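Local coordinates for protein nucleoside hydrolase, putative (Trypanosoma brucei, PDB 3FZ0) that belongs to the nucleoside hydrolase family, with an alpha/beta fold built round a mixed, largely parallel sheet, and binds a calcium ion, at residues B[219-224]-B[252-257]; B[19-24]-B[248-253]; B[225-228]-B[233-236]. The protein carries 2 engineered substitutions. All blocks are in the same frame, centred on the assembly; numbering follows the deposited sequence.

Contact 1. Residues B[219-224]-B[252-257]; sequences GFYDKL and RLEAFT
Y221 and D222 of one helix face E254 of another across a narrow bridge of side chains, an instructive case of two helices that meet without a direct bond. Their backbones stay well apart: the nearest alpha carbons, those of Y221 and E254, are separated by 10.1 Å, and the two segments together bury just 73 Å².

Packing is supplied by the tyrosine ring. Y221 CE2 lies 4.2 Å from E254 OE1, and the carboxylate oxygen approaches the ring obliquely. E254 spans the gap because its chain is fully drawn out, with chi1 at -165° and chi2 at -169°. The ring of Y221 also makes an edge-to-face contact with W218, one turn back on its helix.

The electrostatic part is a meeting of two acids: D222 OD1 comes within 4.4 Å of E254 OE1. Both of these oxygens form salt bridges to R227 NH1 and to R258 NH1, which makes the acid pair a site of shared cations.

No hydrogen bond crosses between the helices; within the second, T257 OG1 donates to L253 O over 3.0 Å, arriving about 45° above the plane of that carbonyl, and the same oxygen accepts the backbone N-H of T257.

Two carboxylates at this separation would probably repel each other if no cation lay nearby. The chemistry suggests that on this polar side the helices are joined through R227 and R258, whose positive charge probably keeps both carboxylates ionised, while W218, touching E254 and T257, adds packing.

Contact 2. Residues B[19-24]-B[248-253]; sequences DAIAIM and KLFQRL. With CA (calcium ion), chain G.
L249 and F250 meet A20 and I21 of helix 17-27 in a compact example of interlocking apolar shapes: a leucine methyl settles between A20 and I21, and the isoleucine arm in turn lies against both L249 and F250. The contact is wholly buried and contains no hydrogen bond between the segments; shape does the work.

The bump from the 248-253 side is one methyl group. L249 CD2 rests on A20 CB at 3.7 Å, where the short alanine side chain permits a close approach. The leucine points there because its CG swings opposite the backbone nitrogen (chi1 -177°). The same methyl is also 4.3 Å from I21 CD1, and it lies in plane at the edge of the F250 ring, so it is wedged among alanine, isoleucine and phenylalanine.

The bump from the helix is the CG1-CD1 arm of I21, which meets the outer end of the phenyl ring. F250 CE1 approaches I21 CG1 to 3.5 Å, CZ follows at 3.7 Å, and the terminal CD1 of the isoleucine is 3.9 Å from CE1. The two side chains cross at about a right angle, with the CG1 branch meeting the ring obliquely. F86 meets the F250 ring edge-to-face, while L352 and I355 of helix 345-356 pack against I21.

D19, at the adjoining end of the same helical segment, turns to the calcium ion. Its carboxylate is bidentate: D19 OD1 is 2.6 Å and D19 OD2 2.5 Å from the calcium ion; three waters, D14, D283 and the carbonyl of L134 complete the eight ligand atoms. An N-terminal aspartate cluster, here D14 and D19, binding calcium at the start of the first helix is characteristic of the nucleoside hydrolase family.

Contact 3. Residues B[225-228]-B[233-236]; sequences VNRE and GRVA
A short antiparallel beta hairpin, strands 227-228 and 235-236, follows directly on the end of helix 218-224, and E228 and V235 form its hydrogen-bonded pair. It illustrates how a helix can be closed and a strand begun within a few residues. N226, with positive phi (65°), is the C-prime residue of a Schellman motif in which R227 N bonds back to D222 O and N226 N to K223 O. The chain then runs straight into the hairpin.

Two backbone bonds tie the strands. E228 N donates to V235 O at 3.0 Å and nearly linearly (171°), although it lies well above the carbonyl plane; V235 N returns the bond to E228 O over 3.2 Å. R227 and A236 make the neighbouring non-hydrogen-bonded pair, their alpha carbons 4.1 Å apart. CA-H...O contacts extend the ladder at both ends: A236 CA lies 3.4 Å from N226 O, and R234 CA is equally far from E228 O.

Side chains sort by face. E228 and V235 lie on one side of the ribbon, R227 and A236 on the other. Beyond that second pair, the extended R227 chain carries its guanidinium towards acids, and its NH2 takes E247 as a salt-bridge partner in addition to the E254 bridge of NH1. R234 NE reaches D222 OD2 only as a long, weak ion pair.

Between the aliphatic stems of the two arginines, packing is light, R227 CB standing 4.0 Å from R234 CG.

The three contacts form a chain leading outward from the calcium site. Contact 2 holds a metal ligand and lies deepest; its centre is 10 Å from that of contact 1, with which it shares R252 and L253. The two also touch directly, Y221 OH packing 3.3 Å from F250 CB. Contact 3 is farthest out, centred 11 Å from contact 1 and nested in sequence within the loop that contact 1 closes. Its R227 NH1 is 2.7 Å from E254 OE1 and 3.1 Å from D222 OD1, so the hairpin supplies a cation for the helix pair. Contacts 2 and 3 do not touch, their nearest atoms being about 6 Å apart.

Contact 1. Residues B[219-224]-B[252-257]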
loop_
_atom_site.group_PDB
_atom_site.type_symbol
_atom_site.label_atom_id
_atom_site.label_comp_id
_atom_site.label_asym_id
_atom_site.label_seq_id
_atom_site.Cartn_x
_atom_site.Cartn_y
_atom_site.Cartn_z
ATOM N N GLY B 219 -15.111 -3.133 -41.098
ATOM C CA GLY B 219 -16.066 -3.241 -42.232
ATOM C C GLY B 219 -17.316 -2.384 -42.000
ATOM O O GLY B 219 -17.750 -1.645 -42.891
ATOM N N PHE B 220 -17.872 -2.448 -40.793
ATOM C CA PHE B 220 -19.004 -1.613 -40.432
ATOM C C PHE B 220 -18.582 -0.138 -40.527
ATOM O O PHE B 220 -19.276 0.667 -41.179
ATOM C CB PHE B 220 -19.509 -1.950 -39.024
ATOM C CG PHE B 220 -20.614 -1.056 -38.545
ATOM C CD1 PHE B 220 -21.949 -1.377 -38.821
ATOM C CD2 PHE B 220 -20.334 0.102 -37.810
ATOM C CE1 PHE B 220 -22.984 -0.552 -38.371
ATOM C CE2 PHE B 220 -21.366 0.943 -37.358
ATOM C CZ PHE B 220 -22.684 0.618 -37.621
ATOM N N TYR B 221 -17.449 0.193 -39.890
ATOM C CA TYR B 221 -16.881 1.538 -39.950
ATOM C C TYR B 221 -16.810 2.068 -41.384
ATOM O O TYR B 221 -17.203 3.199 -41.653
ATOM C CB TYR B 221 -15.484 1.580 -39.319
ATOM C CG TYR B 221 -14.855 2.945 -39.402
ATOM C CD1 TYR B 221 -15.258 3.979 -38.538
ATOM C CD2 TYR B 221 -13.847 3.214 -40.336
ATOM C CE1 TYR B 221 -14.665 5.241 -38.607
ATOM C CE2 TYR B 221 -13.255 4.458 -40.409
ATOM C CZ TYR B 221 -13.663 5.472 -39.539
ATOM O OH TYR B 221 -13.073 6.735 -39.598
ATOM N N ASP B 222 -16.312 1.242 -42.296
ATOM C CA ASP B 222 -16.158 1.662 -43.681
ATOM C C ASP B 222 -17.506 2.122 -44.240
ATOM O O ASP B 222 -17.554 3.107 -44.971
ATOM C CB ASP B 222 -15.526 0.558 -44.540
ATOM C CG ASP B 222 -14.014 0.449 -44.340
ATOM O OD1 ASP B 222 -13.442 1.283 -43.614
ATOM O OD2 ASP B 222 -13.383 -0.470 -44.916
ATOM N N LYS B 223 -18.584 1.422 -43.885
ATOM C CA LYS B 223 -19.924 1.761 -44.347
ATOM C C LYS B 223 -20.458 2.992 -43.626
ATOM O O LYS B 223 -21.110 3.833 -44.228
ATOM C CB LYS B 223 -20.883 0.599 -44.163
ATOM C CG LYS B 223 -20.814 -0.440 -45.253
ATOM C CD LYS B 223 -21.401 -1.770 -44.778
ATOM C CE LYS B 223 -21.472 -2.796 -45.919
ATOM N NZ LYS B 223 -21.957 -4.140 -45.441
ATOM N N LEU B 224 -20.144 3.108 -42.343
ATOM C CA LEU B 224 -20.499 4.272 -41.546
ATOM C C LEU B 224 -20.076 5.577 -42.250
ATOM O O LEU B 224 -20.869 6.521 -42.350
ATOM C CB LEU B 224 -19.876 4.149 -40.134
ATOM C CG LEU B 224 -20.391 5.051 -39.003
ATOM C CD1 LEU B 224 -21.837 4.686 -38.686
ATOM C CD2 LEU B 224 -19.505 5.074 -37.754
ATOM N N ARG B 252 -6.039 8.643 -37.378
ATOM C CA ARG B 252 -4.810 8.206 -36.702
ATOM C C ARG B 252 -5.039 6.853 -36.046
ATOM O O ARG B 252 -4.309 5.911 -36.324
ATOM C CB ARG B 252 -4.321 9.254 -35.680
ATOM C CG ARG B 252 -4.264 10.683 -36.223
ATOM C CD ARG B 252 -3.336 10.789 -37.449
ATOM N NE ARG B 252 -3.602 12.020 -38.177
ATOM C CZ ARG B 252 -2.804 12.552 -39.100
ATOM N NH1 ARG B 252 -1.654 11.972 -39.409
ATOM N NH2 ARG B 252 -3.150 13.681 -39.709
ATOM N N LEU B 253 -6.070 6.760 -35.201
ATOM C CA LEU B 253 -6.479 5.494 -34.607
ATOM C C LEU B 253 -6.509 4.403 -35.670
ATOM O O LEU B 253 -5.928 3.328 -35.475
ATOM C CB LEU B 253 -7.859 5.590 -33.953
ATOM C CG LEU B 253 -8.239 4.306 -33.206
ATOM C CD1 LEU B 253 -7.296 4.120 -32.028
ATOM C CD2 LEU B 253 -9.682 4.285 -32.700
ATOM N N GLU B 254 -7.172 4.684 -36.795
ATOM C CA GLU B 254 -7.229 3.731 -37.903
ATOM C C GLU B 254 -5.818 3.302 -38.391
ATOM O O GLU B 254 -5.556 2.111 -38.569
ATOM C CB GLU B 254 -8.090 4.263 -39.057
ATOM C CG GLU B 254 -8.485 3.187 -40.065
ATOM C CD GLU B 254 -9.120 3.744 -41.341
ATOM O OE1 GLU B 254 -9.702 2.951 -42.110
ATOM O OE2 GLU B 254 -9.026 4.966 -41.588
ATOM N N ALA B 255 -4.908 4.254 -38.578
ATOM C CA ALA B 255 -3.553 3.903 -39.050
ATOM C C ALA B 255 -2.755 3.144 -37.996
ATOM O O ALA B 255 -1.926 2.323 -38.316
ATOM C CB ALA B 255 -2.788 5.144 -39.517
ATOM N N PHE B 256 -3.035 3.404 -36.735
ATOM C CA PHE B 256 -2.284 2.786 -35.659
ATOM C C PHE B 256 -2.740 1.356 -35.407
ATOM O O PHE B 256 -1.907 0.491 -35.119
ATOM C CB PHE B 256 -2.407 3.599 -34.353
ATOM C CG PHE B 256 -1.575 4.871 -34.324
ATOM C CD1 PHE B 256 -2.110 6.059 -33.783
ATOM C CD2 PHE B 256 -0.252 4.879 -34.814
ATOM C CE1 PHE B 256 -1.351 7.240 -33.734
ATOM C CE2 PHE B 256 0.532 6.063 -34.785
ATOM C CZ PHE B 256 -0.023 7.249 -34.234
ATOM N N THR B 257 -4.045 1.094 -35.499
ATOM C CA THR B 257 -4.580 -0.184 -35.026
ATOM C C THR B 257 -5.127 -1.064 -36.142
ATOM O O THR B 257 -5.088 -2.287 -36.056
ATOM C CB THR B 257 -5.623 -0.020 -33.911
ATOM O OG1 THR B 257 -6.777 0.639 -34.427
ATOM C CG2 THR B 257 -5.042 0.801 -32.758
#

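Contact 2. Residues B[19-24]-B[248-253]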
loop_
_atom_site.group_PDB
_atom_site.type_symbol
_atom_site.label_atom_id
_atom_site.label_comp_id
_atom_site.label_asym_id
_atom_site.label_seq_id
_atom_site.Cartn_x
_atom_site.Cartn_y
_atom_site.Cartn_z
ATOM N N ASP B 19 -14.835 9.750 -26.965
ATOM C CA ASP B 19 -15.676 10.783 -26.343
ATOM C C ASP B 19 -16.524 11.555 -27.373
ATOM O O ASP B 19 -17.698 11.870 -27.132
ATOM C CB ASP B 19 -14.820 11.774 -25.563
ATOM C CG ASP B 19 -13.989 11.112 -24.493
ATOM O OD1 ASP B 19 -12.931 10.539 -24.803
ATOM O OD2 ASP B 19 -14.377 11.158 -23.302
ATOM N N ALA B 20 -15.927 11.898 -28.510
ATOM C CA ALA B 20 -16.657 12.617 -29.552
ATOM C C ALA B 20 -17.800 11.775 -30.105
ATOM O O ALA B 20 -18.899 12.293 -30.216
ATOM C CB ALA B 20 -15.729 13.088 -30.667
ATOM N N ILE B 21 -17.546 10.504 -30.453
ATOM C CA ILE B 21 -18.602 9.589 -30.921
ATOM C C ILE B 21 -19.711 9.472 -29.849
ATOM O O ILE B 21 -20.901 9.477 -30.174
ATOM C CB ILE B 21 -18.056 8.147 -31.247
ATOM C CG1 ILE B 21 -16.996 8.201 -32.357
ATOM C CG2 ILE B 21 -19.230 7.163 -31.604
ATOM C CD1 ILE B 21 -17.481 8.762 -33.689
ATOM N N ALA B 22 -19.316 9.364 -28.583
ATOM C CA ALA B 22 -20.307 9.286 -27.487
ATOM C C ALA B 22 -21.214 10.534 -27.399
ATOM O O ALA B 22 -22.444 10.424 -27.223
ATOM C CB ALA B 22 -19.617 9.034 -26.147
ATOM N N ILE B 23 -20.602 11.717 -27.513
ATOM C CA ILE B 23 -21.368 12.967 -27.445
ATOM C C ILE B 23 -22.267 13.079 -28.682
ATOM O O ILE B 23 -23.412 13.514 -28.576
ATOM C CB ILE B 23 -20.441 14.212 -27.246
ATOM C CG1 ILE B 23 -19.709 14.103 -25.894
ATOM C CG2 ILE B 23 -21.235 15.495 -27.318
ATOM C CD1 ILE B 23 -18.422 14.908 -25.765
ATOM N N MET B 24 -21.755 12.648 -29.827
ATOM C CA MET B 24 -22.528 12.575 -31.051
ATOM C C MET B 24 -23.743 11.677 -30.872
ATOM O O MET B 24 -24.843 11.994 -31.339
ATOM C CB MET B 24 -21.664 12.114 -32.233
ATOM C CG MET B 24 -20.576 13.126 -32.681
ATOM S SD MET B 24 -19.544 12.531 -34.063
ATOM C CE MET B 24 -20.395 13.208 -35.465
ATOM N N LYS B 248 -12.179 11.868 -40.366
ATOM C CA LYS B 248 -11.009 12.651 -39.985
ATOM C C LYS B 248 -10.613 12.419 -38.524
ATOM O O LYS B 248 -9.429 12.364 -38.189
ATOM C CB LYS B 248 -11.260 14.139 -40.234
ATOM C CG LYS B 248 -11.132 14.599 -41.692
ATOM C CD LYS B 248 -11.545 16.056 -41.755
ATOM C CE LYS B 248 -11.652 16.574 -43.142
ATOM N NZ LYS B 248 -12.068 17.991 -43.066
ATOM N N LEU B 249 -11.620 12.290 -37.662
ATOM C CA LEU B 249 -11.416 12.056 -36.234
ATOM C C LEU B 249 -10.694 10.750 -35.920
ATOM O O LEU B 249 -9.886 10.704 -35.005
ATOM C CB LEU B 249 -12.762 12.046 -35.547
ATOM C CG LEU B 249 -12.800 11.896 -34.053
ATOM C CD1 LEU B 249 -12.259 13.148 -33.331
ATOM C CD2 LEU B 249 -14.235 11.608 -33.690
ATOM N N PHE B 250 -10.973 9.710 -36.709
ATOM C CA PHE B 250 -10.481 8.351 -36.459
ATOM C C PHE B 250 -9.264 7.990 -37.316
ATOM O O PHE B 250 -8.765 6.874 -37.232
ATOM C CB PHE B 250 -11.614 7.319 -36.693
ATOM C CG PHE B 250 -12.406 6.983 -35.459
ATOM C CD1 PHE B 250 -13.036 7.975 -34.725
ATOM C CD2 PHE B 250 -12.503 5.654 -35.031
ATOM C CE1 PHE B 250 -13.755 7.672 -33.582
ATOM C CE2 PHE B 250 -13.208 5.321 -33.868
ATOM C CZ PHE B 250 -13.852 6.346 -33.139
ATOM N N GLN B 251 -8.790 8.922 -38.140
ATOM C CA GLN B 251 -7.744 8.592 -39.135
ATOM C C GLN B 251 -6.438 8.077 -38.520
ATOM O O GLN B 251 -5.818 7.155 -39.057
ATOM C CB GLN B 251 -7.489 9.736 -40.140
ATOM C CG GLN B 251 -6.842 11.012 -39.575
ATOM C CD GLN B 251 -6.744 12.142 -40.601
ATOM O OE1 GLN B 251 -7.354 13.201 -40.452
ATOM N NE2 GLN B 251 -5.976 11.912 -41.655
ATOM N N ARG B 252 -6.039 8.643 -37.378
ATOM C CA ARG B 252 -4.810 8.206 -36.702
ATOM C C ARG B 252 -5.039 6.853 -36.046
ATOM O O ARG B 252 -4.309 5.911 -36.324
ATOM C CB ARG B 252 -4.321 9.254 -35.680
ATOM C CG ARG B 252 -4.264 10.683 -36.223
ATOM C CD ARG B 252 -3.336 10.789 -37.449
ATOM N NE ARG B 252 -3.602 12.020 -38.177
ATOM C CZ ARG B 252 -2.804 12.552 -39.100
ATOM N NH1 ARG B 252 -1.654 11.972 -39.409
ATOM N NH2 ARG B 252 -3.150 13.681 -39.709
ATOM N N LEU B 253 -6.070 6.760 -35.201
ATOM C CA LEU B 253 -6.479 5.494 -34.607
ATOM C C LEU B 253 -6.509 4.403 -35.670
ATOM O O LEU B 253 -5.928 3.328 -35.475
ATOM C CB LEU B 253 -7.859 5.590 -33.953
ATOM C CG LEU B 253 -8.239 4.306 -33.206
ATOM C CD1 LEU B 253 -7.296 4.120 -32.028
ATOM C CD2 LEU B 253 -9.682 4.285 -32.700
HETATM CA CA CA G . -12.845 9.312 -22.533
HETATM O O HOH W 1 -12.990 7.175 -21.706
HETATM O O HOH W 2 -10.592 8.826 -21.129
HETATM O O HOH W 3 -11.489 8.127 -24.191
#

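Contact 3. Residues B[225-228]-B[233-236]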
loop_
_atom_site.group_PDB
_atom_site.type_symbol
_atom_site.label_atom_id
_atom_site.label_comp_id
_atom_site.label_asym_id
_atom_site.label_seq_id
_atom_site.Cartn_x
_atom_site.Cartn_y
_atom_site.Cartn_z
ATOM N N VAL B 225 -18.852 5.619 -42.778
ATOM C CA VAL B 225 -18.283 6.867 -43.303
ATOM C C VAL B 225 -18.362 7.000 -44.828
ATOM O O VAL B 225 -17.692 7.862 -45.422
ATOM C CB VAL B 225 -16.807 7.098 -42.815
ATOM C CG1 VAL B 225 -16.760 7.389 -41.374
ATOM C CG2 VAL B 225 -15.892 5.942 -43.160
ATOM N N ASN B 226 -19.182 6.122 -45.427
ATOM C CA ASN B 226 -19.477 6.049 -46.851
ATOM C C ASN B 226 -18.318 5.682 -47.753
ATOM O O ASN B 226 -18.276 6.044 -48.921
ATOM C CB ASN B 226 -20.140 7.329 -47.342
ATOM C CG ASN B 226 -21.633 7.174 -47.570
ATOM O OD1 ASN B 226 -22.313 6.307 -46.980
ATOM N ND2 ASN B 226 -22.163 8.038 -48.421
ATOM N N ARG B 227 -17.361 4.956 -47.214
ATOM C CA ARG B 227 -16.393 4.362 -48.096
ATOM C C ARG B 227 -17.051 3.251 -48.888
ATOM O O ARG B 227 -17.802 2.422 -48.359
ATOM C CB ARG B 227 -15.200 3.818 -47.330
ATOM C CG ARG B 227 -14.343 4.911 -46.775
ATOM C CD ARG B 227 -13.503 4.339 -45.697
ATOM N NE ARG B 227 -12.532 5.290 -45.233
ATOM C CZ ARG B 227 -11.731 5.073 -44.210
ATOM N NH1 ARG B 227 -11.796 3.920 -43.537
ATOM N NH2 ARG B 227 -10.886 6.025 -43.847
ATOM N N GLU B 228 -16.771 3.224 -50.169
ATOM C CA GLU B 228 -17.185 2.082 -50.921
ATOM C C GLU B 228 -16.023 1.584 -51.740
ATOM O O GLU B 228 -15.000 2.262 -51.858
ATOM C CB GLU B 228 -18.384 2.424 -51.804
ATOM C CG GLU B 228 -18.045 3.270 -52.989
ATOM C CD GLU B 228 -19.202 4.133 -53.378
ATOM O OE1 GLU B 228 -19.468 4.282 -54.611
ATOM O OE2 GLU B 228 -19.836 4.664 -52.426
ATOM N N GLY B 233 -10.239 1.553 -55.973
ATOM C CA GLY B 233 -10.738 1.048 -54.695
ATOM C C GLY B 233 -11.088 2.056 -53.611
ATOM O O GLY B 233 -11.367 3.223 -53.899
ATOM N N ARG B 234 -11.049 1.587 -52.363
ATOM C CA ARG B 234 -11.710 2.238 -51.206
ATOM C C ARG B 234 -11.586 3.758 -51.198
ATOM O O ARG B 234 -10.485 4.307 -51.124
ATOM C CB ARG B 234 -11.217 1.635 -49.887
ATOM C CG ARG B 234 -12.274 1.483 -48.810
ATOM C CD ARG B 234 -11.679 0.887 -47.510
ATOM N NE ARG B 234 -11.203 -0.487 -47.740
ATOM C CZ ARG B 234 -10.374 -1.175 -46.945
ATOM N NH1 ARG B 234 -9.898 -0.641 -45.821
ATOM N NH2 ARG B 234 -10.022 -2.418 -47.280
ATOM N N VAL B 235 -12.727 4.419 -51.336
ATOM C CA VAL B 235 -12.822 5.877 -51.297
ATOM C C VAL B 235 -14.224 6.268 -50.875
ATOM O O VAL B 235 -15.196 5.561 -51.180
ATOM C CB VAL B 235 -12.520 6.573 -52.665
ATOM C CG1 VAL B 235 -11.036 6.882 -52.810
ATOM C CG2 VAL B 235 -13.036 5.760 -53.842
ATOM N N ALA B 236 -14.313 7.395 -50.176
ATOM C CA ALA B 236 -15.581 7.993 -49.802
ATOM C C ALA B 236 -16.217 8.670 -51.007
ATOM O O ALA B 236 -15.548 9.422 -51.726
ATOM C CB ALA B 236 -15.361 8.988 -48.705
#